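Local structure of dipeptidase AC. Metallo peptidase. MEROPS family M19 (Rhodobacter sphaeroides, 3LY0) at residues 153-158 / 204-209; 193-198 / 222-227; 249-254 / 259-264. The protein probably acts as a zinc-dependent dipeptidase of the M19 (membrane dipeptidase) family, hydrolysing dipeptides at a two-zinc site. One frame throughout, in Å; residues are numbered along the deposited sequence.

Contact 1 of 3, residues 153-158 / 204-209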
loop_
_atom_site.group_PDB
_atom_site.type_symbol
_atom_site.label_atom_id
_atom_site.label_comp_id
_atom_site.label_asym_id
_atom_site.label_seq_id
_atom_site.Cartn_x
_atom_site.Cartn_y
_atom_site.Cartn_z
ATOM N N LEU A 153 -12.239 -3.398 -17.985
ATOM C CA LEU A 153 -11.053 -3.771 -18.747
ATOM C C LEU A 153 -9.904 -4.176 -17.831
ATOM O O LEU A 153 -9.328 -5.253 -17.990
ATOM C CB LEU A 153 -10.603 -2.627 -19.648
ATOM C CG LEU A 153 -11.526 -2.290 -20.814
ATOM C CD1 LEU A 153 -10.979 -1.080 -21.540
ATOM C CD2 LEU A 153 -11.621 -3.467 -21.761
ATOM N N PHE A 154 -9.580 -3.325 -16.861
ATOM C CA PHE A 154 -8.471 -3.632 -15.966
ATOM C C PHE A 154 -8.752 -4.889 -15.153
ATOM O O PHE A 154 -7.858 -5.695 -14.936
ATOM C CB PHE A 154 -8.130 -2.430 -15.068
ATOM C CG PHE A 154 -7.199 -1.436 -15.716
ATOM C CD1 PHE A 154 -5.829 -1.668 -15.746
ATOM C CD2 PHE A 154 -7.688 -0.262 -16.280
ATOM C CE1 PHE A 154 -4.962 -0.759 -16.338
ATOM C CE2 PHE A 154 -6.830 0.659 -16.878
ATOM C CZ PHE A 154 -5.460 0.403 -16.906
ATOM N N HIS A 155 -9.989 -5.063 -14.707
ATOM C CA HIS A 155 -10.352 -6.268 -13.980
ATOM C C HIS A 155 -10.104 -7.513 -14.834
ATOM O O HIS A 155 -9.585 -8.525 -14.343
ATOM C CB HIS A 155 -11.813 -6.209 -13.553
ATOM C CG HIS A 155 -12.256 -7.421 -12.806
ATOM N ND1 HIS A 155 -12.961 -8.444 -13.407
ATOM C CD2 HIS A 155 -12.066 -7.795 -11.518
ATOM C CE1 HIS A 155 -13.203 -9.388 -12.512
ATOM N NE2 HIS A 155 -12.673 -9.018 -11.360
ATOM N N SER A 156 -10.464 -7.426 -16.108
ATOM C CA SER A 156 -10.315 -8.547 -17.021
ATOM C C SER A 156 -8.867 -8.965 -17.169
ATOM O O SER A 156 -8.576 -10.151 -17.349
ATOM C CB SER A 156 -10.892 -8.184 -18.380
ATOM O OG SER A 156 -12.305 -8.140 -18.320
ATOM N N LEU A 157 -7.953 -8.004 -17.102
ATOM C CA LEU A 157 -6.542 -8.334 -17.249
ATOM C C LEU A 157 -5.796 -8.566 -15.929
ATOM O O LEU A 157 -4.586 -8.808 -15.933
ATOM C CB LEU A 157 -5.827 -7.331 -18.163
ATOM C CG LEU A 157 -5.858 -5.854 -17.787
ATOM C CD1 LEU A 157 -4.924 -5.594 -16.623
ATOM C CD2 LEU A 157 -5.428 -5.028 -18.977
ATOM N N GLY A 158 -6.515 -8.514 -14.807
ATOM C CA GLY A 158 -5.959 -8.966 -13.543
ATOM C C GLY A 158 -6.025 -8.006 -12.370
ATOM O O GLY A 158 -5.566 -8.339 -11.284
ATOM N N LEU A 204 -17.678 -6.494 -8.620
ATOM C CA LEU A 204 -16.575 -7.200 -9.259
ATOM C C LEU A 204 -15.640 -7.893 -8.274
ATOM O O LEU A 204 -14.739 -8.622 -8.694
ATOM C CB LEU A 204 -15.769 -6.238 -10.129
ATOM C CG LEU A 204 -16.514 -5.720 -11.367
ATOM C CD1 LEU A 204 -15.687 -4.656 -12.081
ATOM C CD2 LEU A 204 -16.847 -6.874 -12.306
ATOM N N LYS A 205 -15.859 -7.665 -6.975
ATOM C CA LYS A 205 -14.988 -8.203 -5.925
ATOM C C LYS A 205 -13.553 -7.703 -6.087
ATOM O O LYS A 205 -12.589 -8.468 -5.959
ATOM C CB LYS A 205 -15.034 -9.733 -5.914
ATOM C CG LYS A 205 -16.443 -10.301 -5.801
ATOM C CD LYS A 205 -17.077 -9.899 -4.486
ATOM C CE LYS A 205 -18.529 -10.366 -4.396
ATOM N NZ LYS A 205 -19.458 -9.546 -5.241
ATOM N N ILE A 206 -13.432 -6.419 -6.394
ATOM C CA ILE A 206 -12.163 -5.691 -6.370
ATOM C C ILE A 206 -12.025 -5.032 -5.002
ATOM O O ILE A 206 -12.905 -4.287 -4.580
ATOM C CB ILE A 206 -12.130 -4.606 -7.472
ATOM C CG1 ILE A 206 -12.177 -5.264 -8.857
ATOM C CG2 ILE A 206 -10.888 -3.724 -7.332
ATOM C CD1 ILE A 206 -12.297 -4.280 -10.001
ATOM N N MET A 207 -10.923 -5.307 -4.306
ATOM C CA MET A 207 -10.688 -4.722 -2.984
ATOM C C MET A 207 -10.527 -3.216 -3.097
ATOM O O MET A 207 -9.798 -2.729 -3.951
ATOM C CB MET A 207 -9.420 -5.324 -2.361
ATOM C CG MET A 207 -9.188 -5.011 -0.862
ATOM S SD MET A 207 -7.463 -5.313 -0.297
ATOM C CE MET A 207 -6.743 -3.716 -0.697
ATOM N N LEU A 208 -11.207 -2.481 -2.224
ATOM C CA LEU A 208 -11.022 -1.038 -2.139
ATOM C C LEU A 208 -9.987 -0.708 -1.078
ATOM O O LEU A 208 -10.015 -1.265 0.017
ATOM C CB LEU A 208 -12.346 -0.372 -1.777
ATOM C CG LEU A 208 -13.381 -0.430 -2.891
ATOM C CD1 LEU A 208 -14.786 -0.342 -2.310
ATOM C CD2 LEU A 208 -13.117 0.688 -3.884
ATOM N N ASP A 209 -9.078 0.200 -1.414
ATOM C CA ASP A 209 -8.011 0.614 -0.513
ATOM C C ASP A 209 -8.253 2.065 -0.097
ATOM O O ASP A 209 -8.330 2.964 -0.946
ATOM C CB ASP A 209 -6.668 0.493 -1.233
ATOM C CG ASP A 209 -5.478 0.855 -0.351
ATOM O OD1 ASP A 209 -5.641 1.078 0.872
ATOM O OD2 ASP A 209 -4.357 0.913 -0.907
#
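His155 reaches from helix 149-157 onto the two ends of a turn, lying with one ring face beneath Leu204 and its CD2 corner against Ile206. CB of Leu204 sits 4.2 Å above the imidazole plane of His155, displaced toward the rim. Ile206 approaches obliquely at CD2: its CG1 lies 3.7 Å from His155 CD2, and its CD1 also approaches His155 CB. The first torsion of His155 explains this reach, since CG stands anti to the backbone N (chi1 180°) and the ring is extended away from its own helix. Between the two aliphatic residues, Lys205 takes a positive phi and serves as the C-prime residue of a Schellman motif that ends helix 192-204, turning the chain into strand 207-208. With an alanine here, Leu204 and Ile206 would probably lose the flat surface they rest on, leaving a gap between helix and turn. NE2 of His155 is 3.4 Å from Leu204 O. The carbon contacts, CD2 with CG1 and CD1 of Ile206 and the ring face with Leu204 CB, are apolar, and they join helix 149-157 to the turn between helix 192-204 and strand 207-208.

Contact 2 of 3, residues 193-198 / 222-227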
loop_
_atom_site.group_PDB
_atom_site.type_symbol
_atom_site.label_atom_id
_atom_site.label_comp_id
_atom_site.label_asym_id
_atom_site.label_seq_id
_atom_site.Cartn_x
_atom_site.Cartn_y
_atom_site.Cartn_z
ATOM N N ALA A 193 -19.606 9.679 -9.074
ATOM C CA ALA A 193 -18.808 8.663 -9.761
ATOM C C ALA A 193 -18.071 7.766 -8.763
ATOM O O ALA A 193 -17.983 6.553 -8.964
ATOM C CB ALA A 193 -17.828 9.314 -10.719
ATOM N N GLY A 194 -17.551 8.367 -7.696
ATOM C CA GLY A 194 -16.898 7.610 -6.640
ATOM C C GLY A 194 -17.840 6.637 -5.952
ATOM O O GLY A 194 -17.468 5.512 -5.620
ATOM N N ARG A 195 -19.080 7.064 -5.733
ATOM C CA ARG A 195 -20.074 6.182 -5.149
ATOM C C ARG A 195 -20.363 5.017 -6.096
ATOM O O ARG A 195 -20.443 3.867 -5.666
ATOM C CB ARG A 195 -21.348 6.965 -4.792
ATOM C CG ARG A 195 -21.091 8.033 -3.737
ATOM C CD ARG A 195 -22.371 8.596 -3.124
ATOM N NE ARG A 195 -23.108 9.468 -4.036
ATOM C CZ ARG A 195 -22.848 10.762 -4.222
ATOM N NH1 ARG A 195 -21.854 11.350 -3.567
ATOM N NH2 ARG A 195 -23.583 11.472 -5.072
ATOM N N ARG A 196 -20.500 5.304 -7.390
ATOM C CA ARG A 196 -20.666 4.230 -8.365
ATOM C C ARG A 196 -19.452 3.301 -8.421
ATOM O O ARG A 196 -19.599 2.087 -8.578
ATOM C CB ARG A 196 -20.998 4.785 -9.752
ATOM C CG ARG A 196 -22.415 5.345 -9.850
ATOM C CD ARG A 196 -22.765 5.780 -11.273
ATOM N NE ARG A 196 -22.047 6.983 -11.683
ATOM C CZ ARG A 196 -21.024 6.984 -12.530
ATOM N NH1 ARG A 196 -20.596 5.842 -13.055
ATOM N NH2 ARG A 196 -20.426 8.120 -12.852
ATOM N N LEU A 197 -18.261 3.879 -8.291
ATOM C CA LEU A 197 -17.027 3.092 -8.253
ATOM C C LEU A 197 -16.998 2.102 -7.084
ATOM O O LEU A 197 -16.606 0.946 -7.249
ATOM C CB LEU A 197 -15.807 4.011 -8.216
ATOM C CG LEU A 197 -14.450 3.311 -8.135
ATOM C CD1 LEU A 197 -14.138 2.558 -9.427
ATOM C CD2 LEU A 197 -13.380 4.330 -7.852
ATOM N N VAL A 198 -17.421 2.549 -5.904
ATOM C CA VAL A 198 -17.511 1.648 -4.761
ATOM C C VAL A 198 -18.451 0.485 -5.058
ATOM O O VAL A 198 -18.120 -0.669 -4.829
ATOM C CB VAL A 198 -17.977 2.393 -3.483
ATOM C CG1 VAL A 198 -18.315 1.406 -2.367
ATOM C CG2 VAL A 198 -16.917 3.379 -3.033
ATOM N N ALA A 222 -17.151 3.615 4.119
ATOM C CA ALA A 222 -17.637 2.848 5.262
ATOM C C ALA A 222 -19.149 2.661 5.214
ATOM O O ALA A 222 -19.672 1.632 5.635
ATOM C CB ALA A 222 -17.232 3.526 6.555
ATOM N N ARG A 223 -19.846 3.671 4.706
ATOM C CA ARG A 223 -21.300 3.628 4.621
ATOM C C ARG A 223 -21.779 2.778 3.443
ATOM O O ARG A 223 -22.813 2.120 3.528
ATOM C CB ARG A 223 -21.846 5.051 4.502
ATOM C CG ARG A 223 -23.370 5.135 4.476
ATOM C CD ARG A 223 -23.850 6.582 4.402
ATOM N NE ARG A 223 -23.620 7.164 3.083
ATOM C CZ ARG A 223 -22.676 8.061 2.811
ATOM N NH1 ARG A 223 -21.868 8.494 3.771
ATOM N NH2 ARG A 223 -22.548 8.527 1.575
ATOM N N LEU A 224 -21.008 2.778 2.360
ATOM C CA LEU A 224 -21.468 2.209 1.087
ATOM C C LEU A 224 -20.955 0.814 0.754
ATOM O O LEU A 224 -21.640 0.044 0.082
ATOM C CB LEU A 224 -21.111 3.152 -0.064
ATOM C CG LEU A 224 -21.807 4.513 -0.007
ATOM C CD1 LEU A 224 -21.182 5.503 -0.979
ATOM C CD2 LEU A 224 -23.305 4.345 -0.261
ATOM N N SER A 225 -19.744 0.494 1.191
ATOM C CA SER A 225 -19.126 -0.758 0.790
ATOM C C SER A 225 -19.726 -1.938 1.532
ATOM O O SER A 225 -19.982 -1.853 2.739
ATOM C CB SER A 225 -17.621 -0.710 1.047
ATOM O OG SER A 225 -17.031 -1.958 0.714
ATOM N N ASP A 226 -19.945 -3.039 0.816
ATOM C CA ASP A 226 -20.444 -4.263 1.439
ATOM C C ASP A 226 -19.306 -5.211 1.838
ATOM O O ASP A 226 -19.535 -6.361 2.241
ATOM C CB ASP A 226 -21.464 -4.966 0.527
ATOM C CG ASP A 226 -20.832 -5.585 -0.719
ATOM O OD1 ASP A 226 -19.602 -5.508 -0.906
ATOM O OD2 ASP A 226 -21.584 -6.168 -1.522
ATOM N N ALA A 227 -18.078 -4.710 1.745
ATOM C CA ALA A 227 -16.890 -5.527 1.964
ATOM C C ALA A 227 -16.007 -4.940 3.072
ATOM O O ALA A 227 -16.145 -3.774 3.438
ATOM C CB ALA A 227 -16.109 -5.663 0.654
#
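Leu224 and Val198 bring two neighbouring helices together where helix 215-224 ends, and the rotamers decide which branches meet. In Leu224 the first torsion sets CG anti to the carbonyl carbon (chi1 -64°), and the branch at CD1 then lies over the aliphatic part of Arg195. The two chains are inclined to each other, with Leu224 CD1 3.7 Å from Arg195 CG and 3.9 Å from Arg195 CD. Arg195 thus contributes its methylenes, while the bend at chi3 (-73°) turns the guanidinium away from the line of the chain. The like-charged groups of Arg195 and Arg223 do not touch: NE of Arg195 is 5.7 Å from NH2 of Arg223, and the latter arginine is engaged by a salt bridge to Asp220.

Val198 uses a single branch, CG1, which stands anti to the backbone N. It lies 4.0 Å from Leu224 CB and 3.9 Å from Ser225 CA, so this one methyl straddles the last helical residue and the first to leave the helix. Ser225 then stabilises the exit: its OG accepts a hydrogen bond from Ala227 N at 3.1 Å, with an N-H...O angle of 158°, and also bonds to Asn202 of the facing helix. An ST turn following a helix, packed against the preceding helix, is the arrangement here; the two helices flank strand 207-208 in chain order, as successive outer helices do in a TIM-barrel fold.

Contact 3 of 3, residues 249-254 / 259-264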
loop_
_atom_site.group_PDB
_atom_site.type_symbol
_atom_site.label_atom_id
_atom_site.label_comp_id
_atom_site.label_asym_id
_atom_site.label_seq_id
_atom_site.Cartn_x
_atom_site.Cartn_y
_atom_site.Cartn_z
ATOM N N ARG A 249 -11.335 6.513 15.694
ATOM C CA ARG A 249 -12.687 6.378 15.176
ATOM C C ARG A 249 -12.669 5.592 13.871
ATOM O O ARG A 249 -13.487 4.701 13.657
ATOM C CB ARG A 249 -13.333 7.743 14.958
ATOM C CG ARG A 249 -14.820 7.646 14.616
ATOM C CD ARG A 249 -15.392 8.972 14.163
ATOM N NE ARG A 249 -14.768 9.418 12.921
ATOM C CZ ARG A 249 -15.197 9.080 11.708
ATOM N NH1 ARG A 249 -16.264 8.303 11.571
ATOM N NH2 ARG A 249 -14.561 9.518 10.635
ATOM N N GLN A 250 -11.723 5.930 13.003
ATOM C CA GLN A 250 -11.575 5.195 11.751
ATOM C C GLN A 250 -11.188 3.730 11.999
ATOM O O GLN A 250 -11.711 2.809 11.366
ATOM C CB GLN A 250 -10.541 5.878 10.861
ATOM C CG GLN A 250 -11.003 7.199 10.276
ATOM C CD GLN A 250 -9.913 7.864 9.473
ATOM O OE1 GLN A 250 -8.850 8.167 9.996
ATOM N NE2 GLN A 250 -10.161 8.075 8.181
ATOM N N LEU A 251 -10.262 3.513 12.926
ATOM C CA LEU A 251 -9.872 2.154 13.273
ATOM C C LEU A 251 -11.074 1.337 13.763
ATOM O O LEU A 251 -11.204 0.155 13.436
ATOM C CB LEU A 251 -8.754 2.156 14.326
ATOM C CG LEU A 251 -7.406 2.738 13.895
ATOM C CD1 LEU A 251 -6.457 2.759 15.085
ATOM C CD2 LEU A 251 -6.789 1.953 12.748
ATOM N N ALA A 252 -11.939 1.958 14.562
ATOM C CA ALA A 252 -13.097 1.245 15.096
ATOM C C ALA A 252 -14.034 0.815 13.972
ATOM O O ALA A 252 -14.601 -0.269 14.011
ATOM C CB ALA A 252 -13.834 2.108 16.114
ATOM N N MET A 253 -14.193 1.672 12.973
ATOM C CA MET A 253 -15.023 1.340 11.824
ATOM C C MET A 253 -14.402 0.198 11.012
ATOM O O MET A 253 -15.105 -0.707 10.567
ATOM C CB MET A 253 -15.254 2.596 10.984
ATOM C CG MET A 253 -15.890 3.726 11.801
ATOM S SD MET A 253 -15.700 5.394 11.139
ATOM C CE MET A 253 -16.549 5.205 9.593
ATOM N N ILE A 254 -13.083 0.235 10.835
ATOM C CA ILE A 254 -12.387 -0.839 10.134
ATOM C C ILE A 254 -12.582 -2.155 10.889
ATOM O O ILE A 254 -12.889 -3.190 10.286
ATOM C CB ILE A 254 -10.889 -0.508 9.950
ATOM C CG1 ILE A 254 -10.725 0.659 8.965
ATOM C CG2 ILE A 254 -10.101 -1.742 9.497
ATOM C CD1 ILE A 254 -9.322 1.266 8.936
ATOM N N GLY A 259 -12.024 -5.669 8.839
ATOM C CA GLY A 259 -11.115 -5.182 7.814
ATOM C C GLY A 259 -9.639 -5.454 8.051
ATOM O O GLY A 259 -9.258 -6.467 8.628
ATOM N N MET A 260 -8.791 -4.550 7.575
ATOM C CA MET A 260 -7.357 -4.807 7.610
ATOM C C MET A 260 -6.597 -3.508 7.449
ATOM O O MET A 260 -6.975 -2.640 6.640
ATOM C CB MET A 260 -6.997 -5.757 6.459
ATOM C CG MET A 260 -5.541 -6.209 6.425
ATOM S SD MET A 260 -5.037 -7.352 7.777
ATOM C CE MET A 260 -3.345 -7.673 7.258
ATOM N N VAL A 261 -5.536 -3.367 8.244
ATOM C CA VAL A 261 -4.618 -2.244 8.094
ATOM C C VAL A 261 -3.202 -2.769 7.950
ATOM O O VAL A 261 -2.747 -3.580 8.762
ATOM C CB VAL A 261 -4.698 -1.254 9.282
ATOM C CG1 VAL A 261 -3.623 -0.174 9.141
ATOM C CG2 VAL A 261 -6.080 -0.616 9.344
ATOM N N GLY A 262 -2.516 -2.320 6.900
ATOM C CA GLY A 262 -1.113 -2.644 6.728
ATOM C C GLY A 262 -0.214 -1.545 7.272
ATOM O O GLY A 262 -0.390 -0.370 6.937
ATOM N N LEU A 263 0.741 -1.928 8.119
ATOM C CA LEU A 263 1.698 -0.986 8.686
ATOM C C LEU A 263 2.634 -0.410 7.626
ATOM O O LEU A 263 3.368 -1.151 6.973
ATOM C CB LEU A 263 2.529 -1.671 9.771
ATOM C CG LEU A 263 3.481 -0.736 10.526
ATOM C CD1 LEU A 263 2.765 0.009 11.637
ATOM C CD2 LEU A 263 4.675 -1.527 11.075
ATOM N N ASN A 264 2.612 0.915 7.482
ATOM C CA ASN A 264 3.452 1.621 6.520
ATOM C C ASN A 264 4.834 1.868 7.138
ATOM O O ASN A 264 4.926 2.363 8.268
ATOM C CB ASN A 264 2.763 2.938 6.151
ATOM C CG ASN A 264 3.382 3.602 4.946
ATOM O OD1 ASN A 264 4.588 3.522 4.740
ATOM N ND2 ASN A 264 2.556 4.257 4.138
#
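Ile254, Val261 and Gly259 join helix and strand in a beta-alpha-beta unit, in which helix 248-256 follows strand 230-231 and leads through a short turn into the parallel strand 260-263. This is the repeating element of the TIM-barrel clan to which the M19 family belongs. The short helix and strand segments run at 126° between their N-to-C directions, with axes 9.5 Å apart at closest approach.

Ile254 has the largest share of the buried surface, and its two branches do separate work. CG1 lies anti to the carbonyl carbon, and CD1 at its end meets Val261 CG2 at 3.8 Å; the two side chains cross at about a right angle. CG2 instead drops onto the start of the strand, 3.6 Å from Met260 N and 4.0 Å from Gly259 CA. Val261 answers with CG2 alone, which also receives Leu251 CD2 at 4.3 Å from one turn earlier in the helix. Leu296 of helix 283-296 touches both Ile254 and Val261, so the packing continues onto that helix. The CB of Met260 is directed away from helix 248-256, and its side chain touches helix 336-354.

Gly259 is where the chain comes closest to the helix. A side chain at this position would be aimed at the helix, and a CB would fall only 2.9 Å from Ile254 CG2, a clash that the absent side chain avoids. The backbone can therefore come close enough for its own bond. Gly259 N donates to Ile254 O at 3.0 Å, with an N-H...O angle of 148° and the donor tilted 31° from the carbonyl plane; the same oxygen is also bonded to OG of Ser257.

Overall arrangement
The three contacts illustrate how a barrel is assembled from neighbouring helix and strand pairs. Contacts 1 and 2 interlock along the chain, their segments alternating, and they meet directly where Leu208 CD1 lies 3.9 Å from Val198 CG1. Contact 3 follows in series and touches contact 2 where Met253, in one of its two conformers, meets Ala222. Contacts 1 and 3 do not touch, their nearest atoms being about 7 Å apart. Between side chains, Val261 of contact 3 is about 8 Å from zinc ligand His233 and Ile206 of contact 1 about 12 Å from zinc ligand Glu139; the Val261 side chain is about 12 Å from the phosphinate inhibitor. Contact 2 lies away from the site.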